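Local coordinates for protein adenylate kinase (Cryptosporidium parvum Iowa II, PDB 3BE4) that probably transfers a phosphoryl group between ATP and AMP, and here holds the two-nucleotide mimic bis(adenosine)-5'-pentaphosphate in its pocket, at residues A[6-11]-A[29-34]; A[186-191]-A[197-202]. All blocks are in the same frame, centred on the assembly; numbering follows the deposited sequence.

Overall arrangement
Both contacts belong to the five-stranded parallel sheet of the adenylate kinase core, but at different places in it. Interaction 1 joins the start of the central strand 7-12 to the turn leading into edge strand 32-35, and is mostly buried. Interaction 2 packs helix 186-192 on the opposite edge strand, 197-201, and is only partly buried, with an exposed arginine at its edge. Neither has a hydrogen bond between its segments: leucine methyls carry both, joined by an aromatic pair in the first and by a charged side chain in the second. They meet where Ile9 CD1 lies 3.4 Å from Tyr191 OH.

Interaction 1: A[6-11]-A[29-34]; sequences HNLILI and YGLAHL
Leu31 packs both of its methyls against the start of strand 7-12. CD1 lies 3.6 Å from CD1 of Leu8, in the one of two modelled Leu8 conformers described here, and the two leucines cross at about a right angle. The other methyl, CD2, turns to the backbone of His6, 3.5 Å from its N and 3.6 Å from its O, while His6 CB lies 4.0 Å from Leu31 CD1. This is the tight part. Ile25 of helix 18-29 packs on Leu31, and the C-terminal Leu217 on Leu8.

The looser side lies toward the chain surface, where His6 is partly exposed. Its ring meets Tyr29 through CE1, 3.7 Å from Tyr29 CD1, with ring centroids 5.3 Å apart and planes at 90°. Chi1 of -69° sets the imidazole anti to its own carbonyl carbon, and its rotation is set mainly by the bond from NE2 to the terminal carboxylate oxygen OXT of Leu217, with a weak bond from ND1 to the carbonyl of Lys4 adding to it. Next to Tyr29 the chain leaves helix 18-29 at Gly30, whose positive phi of 69° turns it back toward the sheet.

Strand 7-12, helix 18-29 and strand 32-35 form a beta-alpha-beta crossover, the P-loop of this family linking the first strand to the helix. Strand 86-89 sits between the two strands in the sheet, so they share no backbone bonds, and the distance is closed by side chains, packed on each other and, for Leu31, on the His6 backbone. The contact therefore depends on van der Waals fit, and its polar atoms are served elsewhere: Leu217, if it carries its carboxylate charge, would tend to favour a protonated His6.

Interaction 2: A[186-191]-A[197-202]; sequences PLVKFY and LKRVNA
Leu197 reaches from the sheet to Val188 and Tyr191 of the helix that precedes it, forming the last helix-strand unit of the P-loop kinase core. Helix 186-191 and strand 197-201 run at 132° to each other, with their axes 8.8 Å apart at closest approach, and a short loop turns the chain back between them.

Apolar contacts come first. CD1 of Leu197 touches both helix residues: it is 3.8 Å from Val188 CG1 and 3.9 Å from Tyr191 CB. Leu197 CG stands anti to the backbone N (chi1 -169°), and this throws the isobutyl group toward the helix. Beyond CB, the Tyr191 ring has Phe190 CD2 over one face, 3.5 Å above its plane, while Ile11 of strand 7-12 and Ala98 of helix 95-108 pack on the tyrosine further in.

Backbone atoms make a second set of contacts without hydrogen bonds. The same Leu197 methyl lies 3.6 Å from the carbonyl O of Val188, and Tyr191 O comes within 3.7 Å of Leu197 N.

On the solvent side Arg199 brings charge, paired with acids outside the two segments. Extended from CG to NE, it passes Val188 at about a right angle. NH1 forms a salt bridge with Glu119 of the neighbouring strand, and NH2 with Glu192 at the helix end; these carboxylates would offset the nearby positive charge of Lys189. Held by the two acids, the guanidinium rests obliquely against the valine, its NH2 3.6 Å from Val188 CG1.

Interaction 1: A[6-11]-A[29-34]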
ATOM      1  N   HIS A   6     -11.459 -11.671   1.672  1.00 17.15           N
ATOM      2  CA  HIS A   6     -10.669 -11.470   2.882  1.00 19.57           C
ATOM      3  C   HIS A   6     -10.697 -10.018   3.152  1.00 16.07           C
ATOM      4  O   HIS A   6     -10.852  -9.202   2.253  1.00 18.63           O
ATOM      5  CB  HIS A   6      -9.164 -11.822   2.567  1.00 20.76           C
ATOM      6  CG  HIS A   6      -8.919 -13.270   2.319  1.00 24.32           C
ATOM      7  ND1 HIS A   6      -9.165 -13.878   1.102  1.00 27.55           N
ATOM      8  CD2 HIS A   6      -8.447 -14.245   3.129  1.00 29.81           C
ATOM      9  CE1 HIS A   6      -8.880 -15.174   1.186  1.00 26.56           C
ATOM     10  NE2 HIS A   6      -8.425 -15.411   2.395  1.00 31.08           N
ATOM     11  N   ASN A   7     -10.455  -9.648   4.403  1.00 18.30           N
ATOM     12  CA  ASN A   7     -10.327  -8.252   4.861  1.00 20.01           C
ATOM     13  C   ASN A   7      -8.933  -8.135   5.355  1.00 19.91           C
ATOM     14  O   ASN A   7      -8.607  -8.544   6.470  1.00 21.51           O
ATOM     15  CB  ASN A   7     -11.342  -7.865   5.980  1.00 19.62           C
ATOM     16  CG  ASN A   7     -12.782  -7.847   5.422  1.00 25.59           C
ATOM     17  OD1 ASN A   7     -12.966  -7.768   4.234  1.00 21.85           O
ATOM     18  ND2 ASN A   7     -13.781  -7.923   6.305  1.00 27.63           N
ATOM     19  N   LEU A   8      -8.101  -7.514   4.525  1.00 16.98           N
ATOM     20  CA  LEU A   8      -6.607  -7.659   4.664  0.50 17.28           C
ATOM     21  C   LEU A   8      -5.967  -6.280   4.811  1.00 16.03           C
ATOM     22  O   LEU A   8      -6.372  -5.313   4.218  1.00 17.29           O
ATOM     23  CB  LEU A   8      -5.872  -8.186   3.447  0.50 17.29           C
ATOM     24  CG  LEU A   8      -6.354  -9.520   3.014  0.50 14.51           C
ATOM     25  CD1 LEU A   8      -5.657  -9.860   1.735  0.50 18.88           C
ATOM     26  CD2 LEU A   8      -6.086 -10.574   4.045  0.50 19.17           C
ATOM     27  N   ILE A   9      -4.957  -6.222   5.671  1.00 17.61           N
ATOM     28  CA  ILE A   9      -4.057  -5.036   5.692  1.00 16.95           C
ATOM     29  C   ILE A   9      -2.653  -5.564   5.346  1.00 16.59           C
ATOM     30  O   ILE A   9      -2.261  -6.602   5.843  1.00 17.91           O
ATOM     31  CB  ILE A   9      -4.006  -4.464   7.141  1.00 17.39           C
ATOM     32  CG1 ILE A   9      -5.376  -3.841   7.556  1.00 19.31           C
ATOM     33  CG2 ILE A   9      -2.978  -3.307   7.246  1.00 17.16           C
ATOM     34  CD1 ILE A   9      -5.391  -3.267   8.972  1.00 20.06           C
ATOM     35  N   LEU A  10      -1.969  -4.857   4.466  1.00 15.71           N
ATOM     36  CA  LEU A  10      -0.522  -5.080   4.270  1.00 17.46           C
ATOM     37  C   LEU A  10       0.269  -3.956   5.016  1.00 17.19           C
ATOM     38  O   LEU A  10      -0.027  -2.752   4.855  1.00 18.64           O
ATOM     39  CB  LEU A  10      -0.226  -4.992   2.806  1.00 17.79           C
ATOM     40  CG  LEU A  10      -1.047  -5.959   1.915  1.00 16.15           C
ATOM     41  CD1 LEU A  10      -0.475  -5.884   0.538  1.00 19.38           C
ATOM     42  CD2 LEU A  10      -1.040  -7.340   2.448  1.00 16.58           C
ATOM     43  N   ILE A  11       1.249  -4.281   5.888  1.00 18.12           N
ATOM     44  CA  ILE A  11       2.029  -3.216   6.497  1.00 19.66           C
ATOM     45  C   ILE A  11       3.480  -3.552   6.055  1.00 18.31           C
ATOM     46  O   ILE A  11       3.905  -4.709   5.978  1.00 16.68           O
ATOM     47  CB  ILE A  11       2.041  -3.433   8.052  1.00 21.44           C
ATOM     48  CG1 ILE A  11       0.665  -3.112   8.621  1.00 26.14           C
ATOM     49  CG2 ILE A  11       3.018  -2.404   8.728  1.00 23.80           C
ATOM     50  CD1 ILE A  11       0.632  -3.515  10.129  1.00 25.89           C
ATOM     51  N   TYR A  29      -8.188 -12.810  -5.756  1.00 22.37           N
ATOM     52  CA  TYR A  29      -9.185 -12.898  -4.634  1.00 19.29           C
ATOM     53  C   TYR A  29     -10.370 -11.944  -4.816  1.00 18.79           C
ATOM     54  O   TYR A  29     -11.262 -11.987  -3.960  1.00 18.86           O
ATOM     55  CB  TYR A  29      -8.527 -12.703  -3.290  1.00 17.78           C
ATOM     56  CG  TYR A  29      -7.502 -13.674  -3.039  1.00 17.72           C
ATOM     57  CD1 TYR A  29      -7.784 -14.854  -2.378  1.00 19.70           C
ATOM     58  CD2 TYR A  29      -6.180 -13.390  -3.413  1.00 25.61           C
ATOM     59  CE1 TYR A  29      -6.804 -15.856  -2.180  1.00 23.83           C
ATOM     60  CE2 TYR A  29      -5.151 -14.340  -3.224  1.00 27.89           C
ATOM     61  CZ  TYR A  29      -5.465 -15.555  -2.582  1.00 27.18           C
ATOM     62  OH  TYR A  29      -4.429 -16.433  -2.353  1.00 28.23           O
ATOM     63  N   GLY A  30     -10.337 -11.027  -5.784  1.00 20.02           N
ATOM     64  CA  GLY A  30     -11.518 -10.105  -6.089  1.00 18.70           C
ATOM     65  C   GLY A  30     -11.743  -9.095  -4.978  1.00 21.45           C
ATOM     66  O   GLY A  30     -12.887  -8.700  -4.670  1.00 21.07           O
ATOM     67  N   LEU A  31     -10.611  -8.653  -4.416  1.00 19.22           N
ATOM     68  CA  LEU A  31     -10.690  -7.658  -3.309  1.00 17.70           C
ATOM     69  C   LEU A  31     -10.532  -6.253  -3.823  1.00 19.24           C
ATOM     70  O   LEU A  31      -9.811  -6.007  -4.815  1.00 19.78           O
ATOM     71  CB  LEU A  31      -9.597  -7.945  -2.307  1.00 16.34           C
ATOM     72  CG  LEU A  31      -9.436  -9.379  -1.778  1.00 17.47           C
ATOM     73  CD1 LEU A  31      -8.384  -9.487  -0.584  1.00 18.21           C
ATOM     74  CD2 LEU A  31     -10.810  -9.910  -1.261  1.00 17.19           C
ATOM     75  N   ALA A  32     -11.072  -5.267  -3.064  1.00 16.59           N
ATOM     76  CA  ALA A  32     -10.864  -3.857  -3.478  1.00 17.38           C
ATOM     77  C   ALA A  32      -9.455  -3.456  -2.969  1.00 17.76           C
ATOM     78  O   ALA A  32      -9.184  -3.827  -1.834  1.00 19.48           O
ATOM     79  CB  ALA A  32     -11.845  -3.004  -2.709  1.00 17.31           C
ATOM     80  N   HIS A  33      -8.618  -2.847  -3.797  1.00 16.97           N
ATOM     81  CA  HIS A  33      -7.316  -2.488  -3.307  1.00 18.82           C
ATOM     82  C   HIS A  33      -7.416  -0.993  -2.889  1.00 19.63           C
ATOM     83  O   HIS A  33      -7.681  -0.117  -3.756  1.00 18.35           O
ATOM     84  CB  HIS A  33      -6.395  -2.618  -4.472  1.00 18.93           C
ATOM     85  CG  HIS A  33      -5.036  -2.101  -4.174  1.00 18.66           C
ATOM     86  ND1 HIS A  33      -4.236  -1.609  -5.169  1.00 21.68           N
ATOM     87  CD2 HIS A  33      -4.324  -2.029  -3.007  1.00 19.48           C
ATOM     88  CE1 HIS A  33      -3.075  -1.196  -4.646  1.00 20.81           C
ATOM     89  NE2 HIS A  33      -3.089  -1.495  -3.344  1.00 17.29           N
ATOM     90  N   LEU A  34      -7.143  -0.688  -1.615  1.00 17.85           N
ATOM     91  CA  LEU A  34      -7.117   0.676  -1.190  1.00 20.56           C
ATOM     92  C   LEU A  34      -5.716   1.140  -0.768  1.00 19.97           C
ATOM     93  O   LEU A  34      -5.304   0.739   0.307  1.00 18.35           O
ATOM     94  CB  LEU A  34      -8.055   0.853   0.005  1.00 21.24           C
ATOM     95  CG  LEU A  34      -9.620   0.921  -0.184  1.00 27.78           C
ATOM     96  CD1 LEU A  34     -10.162  -0.344  -0.483  1.00 30.96           C
ATOM     97  CD2 LEU A  34     -10.330   1.350   1.131  1.00 26.60           C
TER

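Interaction 2: A[186-191]-A[197-202]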
ATOM      1  N   PRO A 186       5.123   0.323  14.998  1.00 25.29           N
ATOM      2  CA  PRO A 186       4.285  -0.028  16.186  1.00 25.97           C
ATOM      3  C   PRO A 186       2.990  -0.760  15.909  1.00 27.10           C
ATOM      4  O   PRO A 186       2.412  -1.411  16.807  1.00 26.30           O
ATOM      5  CB  PRO A 186       3.893   1.332  16.753  1.00 28.71           C
ATOM      6  CG  PRO A 186       5.083   2.168  16.519  1.00 30.59           C
ATOM      7  CD  PRO A 186       5.441   1.783  15.057  1.00 27.03           C
ATOM      8  N   LEU A 187       2.506  -0.619  14.674  1.00 22.05           N
ATOM      9  CA  LEU A 187       1.338  -1.356  14.255  1.00 21.53           C
ATOM     10  C   LEU A 187       1.564  -2.849  14.176  1.00 21.57           C
ATOM     11  O   LEU A 187       0.585  -3.596  14.222  1.00 21.85           O
ATOM     12  CB  LEU A 187       0.821  -0.859  12.903  1.00 21.55           C
ATOM     13  CG  LEU A 187       0.312   0.550  12.866  1.00 21.92           C
ATOM     14  CD1 LEU A 187       0.072   0.804  11.361  1.00 25.56           C
ATOM     15  CD2 LEU A 187      -1.024   0.646  13.590  1.00 29.23           C
ATOM     16  N   VAL A 188       2.807  -3.300  14.062  1.00 21.15           N
ATOM     17  CA  VAL A 188       3.023  -4.739  14.019  1.00 21.13           C
ATOM     18  C   VAL A 188       2.613  -5.327  15.381  1.00 23.87           C
ATOM     19  O   VAL A 188       1.862  -6.295  15.437  1.00 23.19           O
ATOM     20  CB  VAL A 188       4.462  -5.080  13.770  1.00 23.37           C
ATOM     21  CG1 VAL A 188       4.656  -6.578  13.802  1.00 25.56           C
ATOM     22  CG2 VAL A 188       4.838  -4.616  12.386  1.00 23.11           C
ATOM     23  N   LYS A 189       3.044  -4.706  16.474  1.00 24.28           N
ATOM     24  CA  LYS A 189       2.576  -5.235  17.796  1.00 26.36           C
ATOM     25  C   LYS A 189       1.079  -5.089  18.008  1.00 24.94           C
ATOM     26  O   LYS A 189       0.445  -6.002  18.538  1.00 26.26           O
ATOM     27  CB  LYS A 189       3.446  -4.558  18.895  1.00 26.43           C
ATOM     28  CG  LYS A 189       4.805  -5.143  18.757  0.50 26.86           C
ATOM     29  CD  LYS A 189       5.813  -4.685  19.803  0.50 27.98           C
ATOM     30  CE  LYS A 189       7.266  -5.232  19.516  0.50 28.52           C
ATOM     31  NZ  LYS A 189       7.465  -6.730  19.433  0.50 31.67           N
ATOM     32  N   PHE A 190       0.492  -3.977  17.534  1.00 23.97           N
ATOM     33  CA  PHE A 190      -0.920  -3.662  17.625  1.00 23.27           C
ATOM     34  C   PHE A 190      -1.682  -4.841  17.061  1.00 23.77           C
ATOM     35  O   PHE A 190      -2.656  -5.327  17.664  1.00 24.91           O
ATOM     36  CB  PHE A 190      -1.251  -2.394  16.831  1.00 23.92           C
ATOM     37  CG  PHE A 190      -2.713  -1.951  16.888  1.00 23.98           C
ATOM     38  CD1 PHE A 190      -3.146  -0.909  17.767  1.00 28.42           C
ATOM     39  CD2 PHE A 190      -3.641  -2.482  16.023  1.00 21.88           C
ATOM     40  CE1 PHE A 190      -4.463  -0.486  17.797  1.00 25.56           C
ATOM     41  CE2 PHE A 190      -4.977  -2.068  16.034  1.00 21.42           C
ATOM     42  CZ  PHE A 190      -5.415  -1.053  16.892  1.00 26.21           C
ATOM     43  N   TYR A 191      -1.281  -5.310  15.888  1.00 22.04           N
ATOM     44  CA  TYR A 191      -1.997  -6.434  15.257  1.00 23.14           C
ATOM     45  C   TYR A 191      -1.623  -7.799  15.736  1.00 24.48           C
ATOM     46  O   TYR A 191      -2.439  -8.740  15.602  1.00 25.49           O
ATOM     47  CB  TYR A 191      -1.929  -6.331  13.711  1.00 20.76           C
ATOM     48  CG  TYR A 191      -2.772  -5.164  13.273  1.00 20.24           C
ATOM     49  CD1 TYR A 191      -4.161  -5.129  13.450  1.00 20.91           C
ATOM     50  CD2 TYR A 191      -2.164  -4.032  12.643  1.00 19.72           C
ATOM     51  CE1 TYR A 191      -4.967  -4.005  13.042  1.00 22.67           C
ATOM     52  CE2 TYR A 191      -2.943  -2.937  12.224  1.00 18.60           C
ATOM     53  CZ  TYR A 191      -4.328  -2.895  12.460  1.00 21.61           C
ATOM     54  OH  TYR A 191      -5.022  -1.808  12.051  1.00 20.54           O
ATOM     55  N   LEU A 197      -1.815 -11.121  12.812  1.00 24.17           N
ATOM     56  CA  LEU A 197      -0.617 -10.721  12.010  1.00 23.02           C
ATOM     57  C   LEU A 197       0.257 -11.907  11.624  1.00 23.34           C
ATOM     58  O   LEU A 197       0.640 -12.767  12.525  1.00 23.75           O
ATOM     59  CB  LEU A 197       0.184  -9.798  12.802  1.00 23.26           C
ATOM     60  CG  LEU A 197       1.295  -9.165  11.857  1.00 26.81           C
ATOM     61  CD1 LEU A 197       1.399  -7.623  12.094  1.00 25.86           C
ATOM     62  CD2 LEU A 197       2.617  -9.901  12.102  1.00 24.20           C
ATOM     63  N   LYS A 198       0.640 -11.964  10.364  1.00 22.87           N
ATOM     64  CA  LYS A 198       1.578 -12.954   9.827  1.00 21.73           C
ATOM     65  C   LYS A 198       2.665 -12.115   9.040  1.00 20.87           C
ATOM     66  O   LYS A 198       2.414 -11.050   8.623  1.00 19.97           O
ATOM     67  CB  LYS A 198       0.948 -14.011   8.945  1.00 26.57           C
ATOM     68  CG  LYS A 198       0.307 -15.152   9.964  1.00 26.61           C
ATOM     69  CD  LYS A 198      -0.256 -16.386   9.349  1.00 29.18           C
ATOM     70  CE  LYS A 198      -0.842 -17.257  10.513  0.50 27.92           C
ATOM     71  N   ARG A 199       3.844 -12.686   8.870  1.00 20.88           N
ATOM     72  CA  ARG A 199       5.002 -12.024   8.241  1.00 20.64           C
ATOM     73  C   ARG A 199       5.361 -12.762   7.004  1.00 20.62           C
ATOM     74  O   ARG A 199       5.186 -14.038   6.856  1.00 22.48           O
ATOM     75  CB  ARG A 199       6.161 -12.054   9.205  1.00 22.72           C
ATOM     76  CG  ARG A 199       5.872 -11.419  10.535  1.00 22.44           C
ATOM     77  CD  ARG A 199       7.165 -11.179  11.481  1.00 23.04           C
ATOM     78  NE  ARG A 199       6.780 -10.624  12.751  1.00 26.24           N
ATOM     79  CZ  ARG A 199       7.446  -9.666  13.362  1.00 32.27           C
ATOM     80  NH1 ARG A 199       8.552  -9.180  12.827  1.00 34.34           N
ATOM     81  NH2 ARG A 199       7.028  -9.220  14.547  1.00 30.06           N
ATOM     82  N   VAL A 200       5.873 -12.003   6.028  1.00 19.48           N
ATOM     83  CA  VAL A 200       6.439 -12.617   4.790  1.00 18.20           C
ATOM     84  C   VAL A 200       7.781 -11.992   4.584  1.00 19.80           C
ATOM     85  O   VAL A 200       8.058 -10.884   5.115  1.00 18.65           O
ATOM     86  CB  VAL A 200       5.596 -12.423   3.487  1.00 20.28           C
ATOM     87  CG1 VAL A 200       4.191 -13.160   3.662  1.00 20.55           C
ATOM     88  CG2 VAL A 200       5.350 -10.965   3.142  1.00 18.85           C
ATOM     89  N   ASN A 201       8.620 -12.756   3.929  1.00 19.21           N
ATOM     90  CA  ASN A 201      10.002 -12.271   3.624  1.00 20.27           C
ATOM     91  C   ASN A 201       9.956 -11.493   2.349  1.00 18.97           C
ATOM     92  O   ASN A 201       9.879 -12.026   1.257  1.00 18.85           O
ATOM     93  CB  ASN A 201      10.952 -13.468   3.466  1.00 17.76           C
ATOM     94  CG  ASN A 201      12.349 -12.989   3.191  1.00 19.89           C
ATOM     95  OD1 ASN A 201      12.642 -11.752   3.133  1.00 20.87           O
ATOM     96  ND2 ASN A 201      13.247 -13.962   3.108  1.00 20.92           N
ATOM     97  N   ALA A 202       9.861 -10.200   2.458  1.00 16.75           N
ATOM     98  CA  ALA A 202       9.693  -9.347   1.258  1.00 17.82           C
ATOM     99  C   ALA A 202      11.008  -9.180   0.471  1.00 17.68           C
ATOM    100  O   ALA A 202      11.018  -8.560  -0.584  1.00 17.32           O
ATOM    101  CB  ALA A 202       9.042  -7.989   1.621  1.00 16.45           C
TER